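Local coordinates for protein phage terminase large subunit (Thermus phage P7426, PDB 7KS4) that probably acts as the ATP-driven motor that moves viral DNA into empty capsids and, through a separate nuclease domain, cuts the viral genome to begin and end packaging, at residues D13-Y21 against K88-F96. Numbering follows the deposited sequence.
Sequences DKFFELLGY and KVERLAEVF
Arg-91 leaves its helix with CG opposite the backbone N (chi1 169°) and then bends at chi3 (55°), a path that carries its guanidinium to the backbone carbonyl of Leu-19. NH1 of Arg-91 donates to Leu-19 O at 3.0 Å, from above the carbonyl plane rather than along a lone pair, while the oxygen lies close to the guanidinium plane. NH2 of Arg-91 adds a weak second bond to Leu-19 O at 3.3 Å, so both terminal nitrogens converge on one acceptor. A salt bridge from NE to Glu-87, one turn back, steadies the guanidinium from its own helix. The acceptor sits where helix 13-19 ends: Gly-20, with positive phi, closes a Schellman motif.

Beside this polar grip, Leu-92 pushes its two methyls into the face of helix 13-19. CD2 of Leu-92 meets CZ of the Phe-15 ring obliquely at 3.5 Å, and CD1 lies 3.9 Å from both CB of Leu-18 and CD2 of Leu-19. That same methyl of Leu-19 also rests on CB of Lys-88, at 3.9 Å, the two side chains crossing at about a right angle. Farther out, the two methyls of Leu-18 divide between two loose neighbours, CD2 facing CG2 of Val-95 and CD1 lying 4.3 Å from CZ of Phe-96. Lys-88 sends its amino end on to a salt bridge with Glu-50 of the ADP pocket, and Phe-15 packs edge-to-face on Phe-58, so helix 48-62 backs the joint.

The axes of segments 13-19 and 88-92 approach to 11.2 Å and run nearly perpendicular (96°). The contact joins helix 13-19, which leads through Gly-20 to Tyr-21 in the ADP pocket, to the C-terminal end of helix 75-92 in the P-loop ASCE ATPase domain of a large terminase.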
# COMPACT_ATOMS: atom_id res chain seq x y z
N ASP A 13 -11.31 11.67 -8.53
CA ASP A 13 -11.30 11.33 -9.95
C ASP A 13 -10.42 12.30 -10.73
O ASP A 13 -9.69 11.90 -11.64
CB ASP A 13 -12.72 11.33 -10.51
CG ASP A 13 -13.56 10.19 -9.97
OD1 ASP A 13 -12.98 9.16 -9.56
OD2 ASP A 13 -14.80 10.32 -9.96
N LYS A 14 -10.47 13.59 -10.39
CA LYS A 14 -9.61 14.57 -11.05
C LYS A 14 -8.14 14.24 -10.81
O LYS A 14 -7.32 14.34 -11.73
CB LYS A 14 -9.93 15.98 -10.55
CG LYS A 14 -11.40 16.35 -10.64
CD LYS A 14 -11.65 17.50 -11.61
CE LYS A 14 -11.52 18.84 -10.92
NZ LYS A 14 -11.65 19.95 -11.89
N PHE A 15 -7.79 13.84 -9.59
CA PHE A 15 -6.41 13.47 -9.33
C PHE A 15 -6.03 12.20 -10.07
O PHE A 15 -4.93 12.11 -10.63
CB PHE A 15 -6.17 13.32 -7.83
CG PHE A 15 -4.71 13.28 -7.46
CD1 PHE A 15 -4.00 14.45 -7.26
CD2 PHE A 15 -4.04 12.07 -7.33
CE1 PHE A 15 -2.66 14.42 -6.93
CE2 PHE A 15 -2.70 12.04 -7.00
CZ PHE A 15 -2.01 13.21 -6.80
N PHE A 16 -6.91 11.19 -10.08
CA PHE A 16 -6.64 9.99 -10.88
C PHE A 16 -6.38 10.35 -12.33
O PHE A 16 -5.44 9.83 -12.96
CB PHE A 16 -7.83 9.03 -10.80
CG PHE A 16 -8.09 8.47 -9.43
CD1 PHE A 16 -7.08 8.35 -8.49
CD2 PHE A 16 -9.37 8.04 -9.09
CE1 PHE A 16 -7.34 7.81 -7.23
CE2 PHE A 16 -9.63 7.51 -7.84
CZ PHE A 16 -8.61 7.40 -6.91
N GLU A 17 -7.22 11.22 -12.90
CA GLU A 17 -7.06 11.61 -14.29
C GLU A 17 -5.70 12.27 -14.53
O GLU A 17 -5.07 12.03 -15.57
CB GLU A 17 -8.20 12.56 -14.67
CG GLU A 17 -8.28 12.90 -16.13
CD GLU A 17 -9.00 11.83 -16.95
OE1 GLU A 17 -9.03 10.66 -16.51
OE2 GLU A 17 -9.53 12.17 -18.03
N LEU A 18 -5.24 13.10 -13.59
CA LEU A 18 -3.88 13.62 -13.70
C LEU A 18 -2.85 12.50 -13.73
O LEU A 18 -1.87 12.56 -14.48
CB LEU A 18 -3.58 14.57 -12.53
CG LEU A 18 -4.23 15.96 -12.55
CD1 LEU A 18 -3.93 16.71 -11.25
CD2 LEU A 18 -3.75 16.76 -13.75
N LEU A 19 -3.06 11.45 -12.95
CA LEU A 19 -2.08 10.37 -12.90
C LEU A 19 -2.13 9.46 -14.12
O LEU A 19 -1.23 8.61 -14.26
CB LEU A 19 -2.28 9.53 -11.64
CG LEU A 19 -1.62 10.07 -10.38
CD1 LEU A 19 -2.03 9.22 -9.20
CD2 LEU A 19 -0.11 10.09 -10.54
N GLY A 20 -3.12 9.59 -14.99
CA GLY A 20 -3.31 8.58 -16.02
C GLY A 20 -3.75 7.26 -15.43
O GLY A 20 -3.45 6.21 -15.99
N TYR A 21 -4.48 7.31 -14.32
CA TYR A 21 -4.83 6.14 -13.53
C TYR A 21 -6.33 5.91 -13.60
O TYR A 21 -7.11 6.83 -13.35
CB TYR A 21 -4.36 6.34 -12.09
CG TYR A 21 -4.75 5.27 -11.09
CD1 TYR A 21 -4.33 3.95 -11.24
CD2 TYR A 21 -5.48 5.59 -9.95
CE1 TYR A 21 -4.66 2.98 -10.31
CE2 TYR A 21 -5.80 4.63 -9.00
CZ TYR A 21 -5.39 3.32 -9.19
OH TYR A 21 -5.70 2.36 -8.25
N LYS A 88 5.62 8.33 -11.14
CA LYS A 88 4.42 9.15 -11.06
C LYS A 88 4.72 10.52 -10.47
O LYS A 88 4.19 11.53 -10.95
CB LYS A 88 3.35 8.43 -10.22
CG LYS A 88 2.88 7.13 -10.83
CD LYS A 88 1.87 6.42 -9.94
CE LYS A 88 1.09 5.37 -10.72
NZ LYS A 88 1.98 4.47 -11.48
N VAL A 89 5.54 10.57 -9.43
CA VAL A 89 5.86 11.84 -8.78
C VAL A 89 6.67 12.72 -9.71
O VAL A 89 6.43 13.93 -9.82
CB VAL A 89 6.60 11.57 -7.45
CG1 VAL A 89 7.34 12.82 -6.97
CG2 VAL A 89 5.63 11.09 -6.38
N GLU A 90 7.66 12.15 -10.40
CA GLU A 90 8.48 12.96 -11.29
C GLU A 90 7.67 13.49 -12.47
O GLU A 90 7.92 14.61 -12.94
CB GLU A 90 9.70 12.16 -11.75
CG GLU A 90 10.78 12.10 -10.68
CD GLU A 90 11.98 11.27 -11.07
OE1 GLU A 90 11.96 10.63 -12.14
OE2 GLU A 90 12.95 11.25 -10.28
N ARG A 91 6.69 12.72 -12.94
CA ARG A 91 5.83 13.19 -14.01
C ARG A 91 4.83 14.23 -13.50
O ARG A 91 4.66 15.30 -14.10
CB ARG A 91 5.09 12.01 -14.64
CG ARG A 91 3.97 12.41 -15.58
CD ARG A 91 3.54 11.24 -16.45
NE ARG A 91 3.17 10.07 -15.66
CZ ARG A 91 1.96 9.87 -15.13
NH1 ARG A 91 1.73 8.77 -14.43
NH2 ARG A 91 0.99 10.75 -15.32
N LEU A 92 4.15 13.92 -12.40
CA LEU A 92 3.10 14.81 -11.90
C LEU A 92 3.65 16.17 -11.49
O LEU A 92 2.93 17.17 -11.58
CB LEU A 92 2.40 14.16 -10.70
CG LEU A 92 0.92 14.52 -10.57
CD1 LEU A 92 0.12 13.86 -11.69
CD2 LEU A 92 0.40 14.11 -9.19
N ALA A 93 4.90 16.22 -11.03
CA ALA A 93 5.47 17.49 -10.61
C ALA A 93 5.43 18.52 -11.72
O ALA A 93 5.43 19.73 -11.42
CB ALA A 93 6.91 17.28 -10.13
N GLU A 94 5.39 18.09 -12.98
CA GLU A 94 5.31 19.04 -14.09
C GLU A 94 4.14 20.00 -13.91
O GLU A 94 4.26 21.19 -14.23
CB GLU A 94 5.17 18.30 -15.42
CG GLU A 94 4.91 19.22 -16.61
CD GLU A 94 6.05 20.16 -16.89
OE1 GLU A 94 7.20 19.82 -16.52
OE2 GLU A 94 5.82 21.23 -17.49
N VAL A 95 2.99 19.51 -13.45
CA VAL A 95 1.77 20.32 -13.36
C VAL A 95 1.59 20.97 -11.98
O VAL A 95 0.55 21.57 -11.73
CB VAL A 95 0.53 19.51 -13.75
CG1 VAL A 95 0.67 18.97 -15.17
CG2 VAL A 95 0.27 18.38 -12.77
N PHE A 96 2.60 20.89 -11.11
CA PHE A 96 2.62 21.66 -9.86
C PHE A 96 3.88 22.51 -9.88
O PHE A 96 4.93 22.09 -9.36
CB PHE A 96 2.56 20.72 -8.65
CG PHE A 96 1.29 19.92 -8.61
CD1 PHE A 96 0.10 20.53 -8.27
CD2 PHE A 96 1.29 18.56 -8.93
CE1 PHE A 96 -1.09 19.81 -8.25
CE2 PHE A 96 0.10 17.83 -8.90
CZ PHE A 96 -1.08 18.46 -8.56